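Local coordinates for cucumber basic protein (Cucumis sativus, PDB 2CBP) that binds a single type 1 copper ion as a plant phytocyanin and probably serves as a carrier in electron transfer, at residues S75-N80 and I91-L96; V41-Q46 and K59-G64. All blocks are in the same frame, centred on the assembly; numbering follows the deposited sequence.

From the N terminus, the chain first lays down strands 2-4 and 29-33 of the smaller sheet, then enters the other sheet at 41-44. Contact 2 pairs this strand with 59-61, closing a loop that holds helix 46-51. The chain then crosses back through 65-69 to the first sheet and returns at 73-78. Contact 1 opens here and closes with 90-95, around the loop that carries copper ligands His84 and Met89. The two closures follow one another without nesting or crossing. They are joined because 41-44 and 73-78 are neighbours, bonded through Ile78 to Val42 and Tyr76 to Val44, giving the order 59-61, 41-44, 73-78, 90-95.

Contact 1 of 2, residues S75-N80 and I91-L96; sequences SYFICN and IAVNAL. With CU (copper (II) ion), chain B.
Ser75-Phe77 and Ile91-Val93 run antiparallel, their axes 5.0 Å apart at closest approach and their directions 161° apart. They form the last beta hairpin of this cupredoxin fold, with the copper-binding loop as its connection. Ser75 pairs with Val93 and Phe77 with Ile91 as hydrogen-bonded pairs; Phe77 N donates to Ile91 O at 3.0 Å, and Ile91 returns a bond to O of Phe77. Between them, Tyr76 and Ala92 form a non-hydrogen-bonded pair whose CA atoms come to 4.6 Å.

The side chains alternate between the faces. Ser75, Phe77, Ile91 and Val93 share the buried one, where the Phe77 ring crosses Ile91 obliquely and its CD1 lies 3.9 Å from Ile91 CG1. Ile91 has CG1 between its backbone N and carbonyl carbon (chi1 56°), which turns this branch toward Phe77. Val93 CG2 comes to the edge of the Phe77 ring, near its plane, and also rests on Ser75 CB at 3.9 Å. Small Ser75 leaves room for that methyl, while flat Phe77 and branched Ile91 fill the interior against Leu30 and Phe32 of strand 29-33.

On the other face, Ala92 is small enough to fit close beside a large neighbour: its CB is 3.4 Å from Tyr76 CD1. The Tyr76 ring also meets Phe49 of helix 46-51, and its hydroxyl bonds to Gln74, so a residue with an apolar ring and a polar end suits this partly exposed place.

Just beyond the strand, which ends at Ile78, the chain reaches the metal. Cys79 completes its site with His39, His84 and Met89; its SG stands anti to its own backbone N (chi1 166°) and binds the copper ion at 2.2 Å.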
ATOM      1  N   SER A  75       3.286   4.726  -7.386  1.00  6.53           N
ATOM      2  CA  SER A  75       2.189   4.669  -6.421  1.00  6.28           C
ATOM      3  C   SER A  75       2.822   4.343  -5.055  1.00  3.20           C
ATOM      4  O   SER A  75       3.737   3.517  -4.999  1.00  4.87           O
ATOM      5  CB  SER A  75       1.080   3.681  -6.726  1.00 11.17           C
ATOM      6  OG  SER A  75       0.352   4.124  -7.859  1.00 11.76           O
ATOM      7  N   TYR A  76       2.310   5.003  -4.037  1.00  2.00           N
ATOM      8  CA  TYR A  76       2.737   4.879  -2.650  1.00  2.49           C
ATOM      9  C   TYR A  76       1.514   4.642  -1.750  1.00  2.00           C
ATOM     10  O   TYR A  76       0.501   5.343  -1.862  1.00  2.85           O
ATOM     11  CB  TYR A  76       3.485   6.168  -2.236  1.00  2.23           C
ATOM     12  CG  TYR A  76       4.707   6.470  -3.097  1.00  2.00           C
ATOM     13  CD1 TYR A  76       5.939   5.871  -2.810  1.00  5.22           C
ATOM     14  CD2 TYR A  76       4.622   7.344  -4.170  1.00  5.45           C
ATOM     15  CE1 TYR A  76       7.065   6.129  -3.590  1.00  4.68           C
ATOM     16  CE2 TYR A  76       5.747   7.625  -4.963  1.00  3.47           C
ATOM     17  CZ  TYR A  76       6.954   7.025  -4.664  1.00  8.38           C
ATOM     18  OH  TYR A  76       8.035   7.319  -5.452  1.00 11.58           O
ATOM     19  N   PHE A  77       1.668   3.640  -0.905  1.00  6.17           N
ATOM     20  CA  PHE A  77       0.620   3.228   0.037  1.00  9.32           C
ATOM     21  C   PHE A  77       1.222   3.081   1.444  1.00  5.30           C
ATOM     22  O   PHE A  77       2.309   2.536   1.662  1.00  3.98           O
ATOM     23  CB  PHE A  77      -0.057   1.877  -0.340  1.00  9.07           C
ATOM     24  CG  PHE A  77      -0.513   1.794  -1.761  1.00  7.71           C
ATOM     25  CD1 PHE A  77       0.401   1.376  -2.752  1.00 12.16           C
ATOM     26  CD2 PHE A  77      -1.795   2.157  -2.115  1.00  9.75           C
ATOM     27  CE1 PHE A  77       0.005   1.337  -4.090  1.00 11.66           C
ATOM     28  CE2 PHE A  77      -2.221   2.122  -3.460  1.00  8.17           C
ATOM     29  CZ  PHE A  77      -1.289   1.708  -4.425  1.00  7.37           C
ATOM     30  N   ILE A  78       0.404   3.557   2.397  1.00  5.72           N
ATOM     31  CA  ILE A  78       0.810   3.422   3.801  1.00  2.00           C
ATOM     32  C   ILE A  78      -0.446   3.036   4.617  1.00  2.00           C
ATOM     33  O   ILE A  78      -1.564   3.157   4.118  1.00  3.04           O
ATOM     34  CB  ILE A  78       1.393   4.691   4.416  1.00  5.54           C
ATOM     35  CG1 ILE A  78       0.312   5.747   4.557  1.00  3.39           C
ATOM     36  CG2 ILE A  78       2.565   5.258   3.635  1.00  5.94           C
ATOM     37  CD1 ILE A  78       0.728   7.071   5.208  1.00  6.91           C
ATOM     38  N   CYS A  79      -0.175   2.595   5.820  1.00  6.89           N
ATOM     39  CA  CYS A  79      -1.258   2.295   6.800  1.00  3.26           C
ATOM     40  C   CYS A  79      -1.095   3.520   7.748  1.00  6.55           C
ATOM     41  O   CYS A  79       0.075   3.686   8.170  1.00  5.35           O
ATOM     42  CB  CYS A  79      -1.155   0.996   7.524  1.00  2.00           C
ATOM     43  SG  CYS A  79      -2.250   0.884   8.970  1.00  4.13           S
ATOM     44  N   ASN A  80      -2.126   4.291   7.989  1.00  3.83           N
ATOM     45  CA  ASN A  80      -1.932   5.466   8.859  1.00  7.54           C
ATOM     46  C   ASN A  80      -2.399   5.332  10.300  1.00  7.89           C
ATOM     47  O   ASN A  80      -2.460   6.382  10.996  1.00  9.83           O
ATOM     48  CB  ASN A  80      -2.291   6.781   8.192  1.00  4.18           C
ATOM     49  CG  ASN A  80      -3.771   7.078   8.133  1.00  4.45           C
ATOM     50  OD1 ASN A  80      -4.587   6.287   8.616  1.00  7.88           O
ATOM     51  ND2 ASN A  80      -4.066   8.221   7.538  1.00 11.40           N
ATOM     52  N   ILE A  91       4.355   0.594   1.252  1.00  7.61           N
ATOM     53  CA  ILE A  91       4.953   0.036   0.038  1.00  2.83           C
ATOM     54  C   ILE A  91       4.982   1.113  -1.043  1.00  2.00           C
ATOM     55  O   ILE A  91       4.136   2.004  -1.155  1.00  2.66           O
ATOM     56  CB  ILE A  91       4.318  -1.218  -0.542  1.00  6.67           C
ATOM     57  CG1 ILE A  91       2.847  -0.977  -0.804  1.00  8.14           C
ATOM     58  CG2 ILE A  91       4.552  -2.432   0.348  1.00  6.74           C
ATOM     59  CD1 ILE A  91       2.055  -2.053  -1.556  1.00  9.06           C
ATOM     60  N   ALA A  92       6.020   0.941  -1.870  1.00  5.14           N
ATOM     61  CA  ALA A  92       6.197   1.842  -3.025  1.00  6.35           C
ATOM     62  C   ALA A  92       6.306   0.900  -4.260  1.00  6.04           C
ATOM     63  O   ALA A  92       7.046  -0.065  -4.209  1.00  5.05           O
ATOM     64  CB  ALA A  92       7.367   2.762  -2.884  1.00  8.08           C
ATOM     65  N   VAL A  93       5.551   1.284  -5.296  1.00  6.52           N
ATOM     66  CA  VAL A  93       5.578   0.495  -6.543  1.00  4.11           C
ATOM     67  C   VAL A  93       5.684   1.438  -7.746  1.00  2.58           C
ATOM     68  O   VAL A  93       5.310   2.621  -7.682  1.00  5.17           O
ATOM     69  CB  VAL A  93       4.357  -0.436  -6.618  1.00  8.39           C
ATOM     70  CG1 VAL A  93       4.114  -1.234  -5.342  1.00  7.15           C
ATOM     71  CG2 VAL A  93       3.087   0.298  -7.010  1.00 10.36           C
ATOM     72  N   ASN A  94       6.178   0.861  -8.825  1.00  4.85           N
ATOM     73  CA  ASN A  94       6.302   1.590 -10.108  1.00  3.78           C
ATOM     74  C   ASN A  94       5.632   0.702 -11.183  1.00  6.58           C
ATOM     75  O   ASN A  94       6.047  -0.455 -11.296  1.00  8.54           O
ATOM     76  CB  ASN A  94       7.727   1.939 -10.493  1.00  6.29           C
ATOM     77  CG  ASN A  94       7.715   2.805 -11.775  1.00  4.82           C
ATOM     78  OD1 ASN A  94       7.112   3.873 -11.790  1.00  8.39           O
ATOM     79  ND2 ASN A  94       8.406   2.324 -12.799  1.00  6.20           N
ATOM     80  N   ALA A  95       4.679   1.314 -11.865  1.00  6.16           N
ATOM     81  CA  ALA A  95       3.977   0.576 -12.924  1.00  9.57           C
ATOM     82  C   ALA A  95       4.429   1.104 -14.290  1.00 12.66           C
ATOM     83  O   ALA A  95       4.346   2.310 -14.552  1.00 12.17           O
ATOM     84  CB  ALA A  95       2.482   0.658 -12.745  1.00 12.45           C
ATOM     85  N   LEU A  96       4.892   0.145 -15.090  1.00  8.27           N
ATOM     86  CA  LEU A  96       5.358   0.494 -16.451  1.00 13.54           C
ATOM     87  C   LEU A  96       4.160   0.520 -17.401  1.00 18.56           C
ATOM     88  O   LEU A  96       4.341   1.199 -18.432  1.00 16.66           O
ATOM     89  CB  LEU A  96       6.449  -0.461 -16.852  1.00 14.79           C
ATOM     90  CG  LEU A  96       7.775  -0.313 -16.106  1.00 20.79           C
ATOM     91  CD1 LEU A  96       8.691  -1.418 -16.513  1.00 21.52           C
ATOM     92  CD2 LEU A  96       8.403   1.047 -16.369  1.00 24.50           C
ATOM     93  OXT LEU A  96       3.102  -0.084 -17.146  1.00 16.50           O
TER
HETATM   94 CU    CU B  97      -1.676  -0.926   9.990  1.00  5.01          CU

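Contact 2 of 2, residues V41-Q46 and K59-G64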
ATOM      1  N   VAL A  41      -5.623   1.289   4.285  1.00  2.12           N
ATOM      2  CA  VAL A  41      -4.747   1.479   3.104  1.00  4.42           C
ATOM      3  C   VAL A  41      -4.956   2.947   2.722  1.00  5.38           C
ATOM      4  O   VAL A  41      -6.117   3.370   2.487  1.00  7.36           O
ATOM      5  CB  VAL A  41      -5.073   0.492   1.961  1.00  8.06           C
ATOM      6  CG1 VAL A  41      -4.223   0.755   0.719  1.00  7.39           C
ATOM      7  CG2 VAL A  41      -4.988  -0.959   2.392  1.00  7.07           C
ATOM      8  N   VAL A  42      -3.873   3.691   2.657  1.00  2.83           N
ATOM      9  CA  VAL A  42      -3.919   5.114   2.316  1.00  2.23           C
ATOM     10  C   VAL A  42      -2.986   5.362   1.122  1.00  3.90           C
ATOM     11  O   VAL A  42      -1.813   4.936   1.158  1.00  2.66           O
ATOM     12  CB  VAL A  42      -3.570   5.974   3.561  1.00  4.21           C
ATOM     13  CG1 VAL A  42      -3.750   7.470   3.359  1.00  3.85           C
ATOM     14  CG2 VAL A  42      -4.275   5.502   4.828  1.00  6.61           C
ATOM     15  N   VAL A  43      -3.533   6.030   0.150  1.00  2.00           N
ATOM     16  CA  VAL A  43      -2.819   6.384  -1.086  1.00  6.36           C
ATOM     17  C   VAL A  43      -2.220   7.785  -0.924  1.00  6.30           C
ATOM     18  O   VAL A  43      -2.949   8.791  -0.893  1.00  8.80           O
ATOM     19  CB  VAL A  43      -3.775   6.310  -2.295  1.00  6.95           C
ATOM     20  CG1 VAL A  43      -2.974   6.508  -3.589  1.00  8.20           C
ATOM     21  CG2 VAL A  43      -4.566   5.033  -2.314  1.00 10.68           C
ATOM     22  N   VAL A  44      -0.894   7.778  -0.847  1.00  4.37           N
ATOM     23  CA  VAL A  44      -0.145   9.046  -0.651  1.00  9.08           C
ATOM     24  C   VAL A  44       0.841   9.321  -1.775  1.00  9.44           C
ATOM     25  O   VAL A  44       0.921   8.577  -2.746  1.00 10.77           O
ATOM     26  CB  VAL A  44       0.552   8.957   0.740  1.00  7.11           C
ATOM     27  CG1 VAL A  44      -0.431   8.803   1.883  1.00  8.47           C
ATOM     28  CG2 VAL A  44       1.605   7.859   0.783  1.00  4.31           C
ATOM     29  N   ASN A  45       1.595  10.395  -1.559  1.00  7.73           N
ATOM     30  CA  ASN A  45       2.654  10.795  -2.530  1.00  5.80           C
ATOM     31  C   ASN A  45       3.975  10.362  -1.955  1.00  3.34           C
ATOM     32  O   ASN A  45       4.092   9.840  -0.808  1.00  5.90           O
ATOM     33  CB  ASN A  45       2.494  12.288  -2.847  1.00  8.17           C
ATOM     34  CG  ASN A  45       2.639  13.168  -1.616  1.00  7.03           C
ATOM     35  OD1 ASN A  45       2.976  12.725  -0.515  1.00  9.11           O
ATOM     36  ND2 ASN A  45       2.406  14.462  -1.836  1.00 11.45           N
ATOM     37  N   GLN A  46       5.059  10.561  -2.735  1.00  6.11           N
ATOM     38  CA  GLN A  46       6.398  10.143  -2.275  1.00  4.27           C
ATOM     39  C   GLN A  46       6.785  10.745  -0.937  1.00  4.30           C
ATOM     40  O   GLN A  46       7.354  10.077  -0.047  1.00  5.42           O
ATOM     41  CB  GLN A  46       7.433  10.404  -3.375  1.00  4.25           C
ATOM     42  CG  GLN A  46       8.803   9.844  -2.957  1.00 10.21           C
ATOM     43  CD  GLN A  46       9.818   9.917  -4.075  1.00 15.41           C
ATOM     44  OE1 GLN A  46       9.686  10.729  -5.001  1.00 22.46           O
ATOM     45  NE2 GLN A  46      10.849   9.074  -3.976  1.00 18.04           N
ATOM     46  N   LYS A  59      -6.788   9.354  -0.304  1.00 13.09           N
ATOM     47  CA  LYS A  59      -7.854   8.336  -0.329  1.00 14.15           C
ATOM     48  C   LYS A  59      -7.507   7.228   0.687  1.00  5.90           C
ATOM     49  O   LYS A  59      -6.398   6.735   0.707  1.00  6.89           O
ATOM     50  CB  LYS A  59      -8.009   7.647  -1.662  1.00 18.86           C
ATOM     51  CG  LYS A  59      -9.275   6.909  -1.988  1.00 27.39           C
ATOM     52  CD  LYS A  59      -9.971   6.118  -0.911  1.00 35.61           C
ATOM     53  CE  LYS A  59     -11.061   5.183  -1.432  1.00 38.75           C
ATOM     54  NZ  LYS A  59     -12.025   4.723  -0.401  1.00 39.43           N
ATOM     55  N   VAL A  60      -8.520   6.900   1.472  1.00  7.69           N
ATOM     56  CA  VAL A  60      -8.430   5.858   2.490  1.00  8.05           C
ATOM     57  C   VAL A  60      -9.371   4.703   2.172  1.00  7.48           C
ATOM     58  O   VAL A  60     -10.563   4.976   1.908  1.00  9.33           O
ATOM     59  CB  VAL A  60      -8.712   6.461   3.881  1.00 11.27           C
ATOM     60  CG1 VAL A  60      -8.621   5.400   4.974  1.00 12.47           C
ATOM     61  CG2 VAL A  60      -7.813   7.645   4.171  1.00 16.76           C
ATOM     62  N   TYR A  61      -8.825   3.523   2.215  1.00  2.28           N
ATOM     63  CA  TYR A  61      -9.568   2.263   1.955  1.00  7.60           C
ATOM     64  C   TYR A  61      -9.694   1.531   3.278  1.00  6.20           C
ATOM     65  O   TYR A  61      -8.705   1.546   4.036  1.00  4.74           O
ATOM     66  CB  TYR A  61      -8.845   1.402   0.919  1.00  9.30           C
ATOM     67  CG  TYR A  61      -8.854   2.006  -0.469  1.00 11.36           C
ATOM     68  CD1 TYR A  61      -7.896   2.948  -0.839  1.00 12.71           C
ATOM     69  CD2 TYR A  61      -9.829   1.638  -1.396  1.00 15.57           C
ATOM     70  CE1 TYR A  61      -7.908   3.510  -2.103  1.00 16.14           C
ATOM     71  CE2 TYR A  61      -9.847   2.189  -2.670  1.00 21.12           C
ATOM     72  CZ  TYR A  61      -8.882   3.131  -3.023  1.00 19.76           C
ATOM     73  OH  TYR A  61      -8.874   3.709  -4.267  1.00 20.87           O
ATOM     74  N   THR A  62     -10.860   0.943   3.531  1.00  4.49           N
ATOM     75  CA  THR A  62     -11.113   0.231   4.792  1.00  2.58           C
ATOM     76  C   THR A  62     -11.967  -1.030   4.695  1.00  8.21           C
ATOM     77  O   THR A  62     -12.504  -1.539   5.717  1.00  7.12           O
ATOM     78  CB  THR A  62     -11.808   1.224   5.759  1.00  8.09           C
ATOM     79  OG1 THR A  62     -13.080   1.475   5.140  1.00  9.15           O
ATOM     80  CG2 THR A  62     -11.075   2.541   5.917  1.00  8.48           C
ATOM     81  N   SER A  63     -12.092  -1.551   3.471  1.00  7.24           N
ATOM     82  CA  SER A  63     -12.921  -2.749   3.283  1.00  8.94           C
ATOM     83  C   SER A  63     -12.360  -4.011   3.879  1.00 10.08           C
ATOM     84  O   SER A  63     -13.216  -4.863   4.239  1.00  9.53           O
ATOM     85  CB  SER A  63     -13.261  -2.964   1.795  1.00  2.97           C
ATOM     86  OG  SER A  63     -12.200  -3.717   1.234  1.00  5.40           O
ATOM     87  N   GLY A  64     -11.041  -4.195   3.947  1.00  7.63           N
ATOM     88  CA  GLY A  64     -10.464  -5.443   4.489  1.00  8.93           C
ATOM     89  C   GLY A  64      -9.987  -6.381   3.366  1.00  5.52           C
ATOM     90  O   GLY A  64      -9.251  -7.338   3.573  1.00  7.14           O
TER
HETATM   91  O   HOH W   1      -4.973   9.892  -2.806  1.00 35.17           O
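Val41 and Tyr61 face each other as a hydrogen-bonded antiparallel pair: Tyr61 N donates to Val41 O at 2.7 Å, and N-H of Val41 answers to O of Tyr61. One step along, Val42 and Val60 form the non-hydrogen-bonded pair, and Val43 N is bonded to Lys59 O. A water bridges the two backbones beyond the Val43-Lys59 bond, donating to Val43 O and accepting from Lys59 N.

On the face of Val41, Val43, Lys59 and Tyr61, the Tyr61 ring slants across toward Val43. Its CG stands beside the backbone N (chi1 -68°), which carries the ring that way. Val43 CG2 is the bump that meets its rim, 3.7 Å from Tyr61 CE1 and near the ring plane, while Val41 O sits at the edge in plane. Nearer the backbone, Val41 CB packs on Tyr61 CB at 4.0 Å. Lys59 lies over one face of the ring: its aliphatic chain curls across and puts Lys59 CE over the centre, 3.3 Å above the plane. This leaves Lys59 NZ to donate to Val60 O at 2.7 Å, from above the carbonyl plane. A long chain suits this exposed position, since its methylenes can lie on an aromatic face while its ammonium reaches a polar partner.

The opposite face is simpler. Val42 and Val60 run abreast, and Val60 CG2 nestles against both methyls of Val42, the nearer being CG1 at 4.1 Å. Beta-branched valine suits the extended backbone, and its methyls give this pair an apolar surface.

Strand 59-61 forms one edge of its four-stranded sheet in the cupredoxin beta sandwich. Strand 41-44 lies between it and 73-78, with Val43 packing on Phe77; Val41 and Tyr61 rest on Asp66 and Ile68 of strand 65-69, in the other sheet, and Asn45 caps helix 46-51 through Gly48 N.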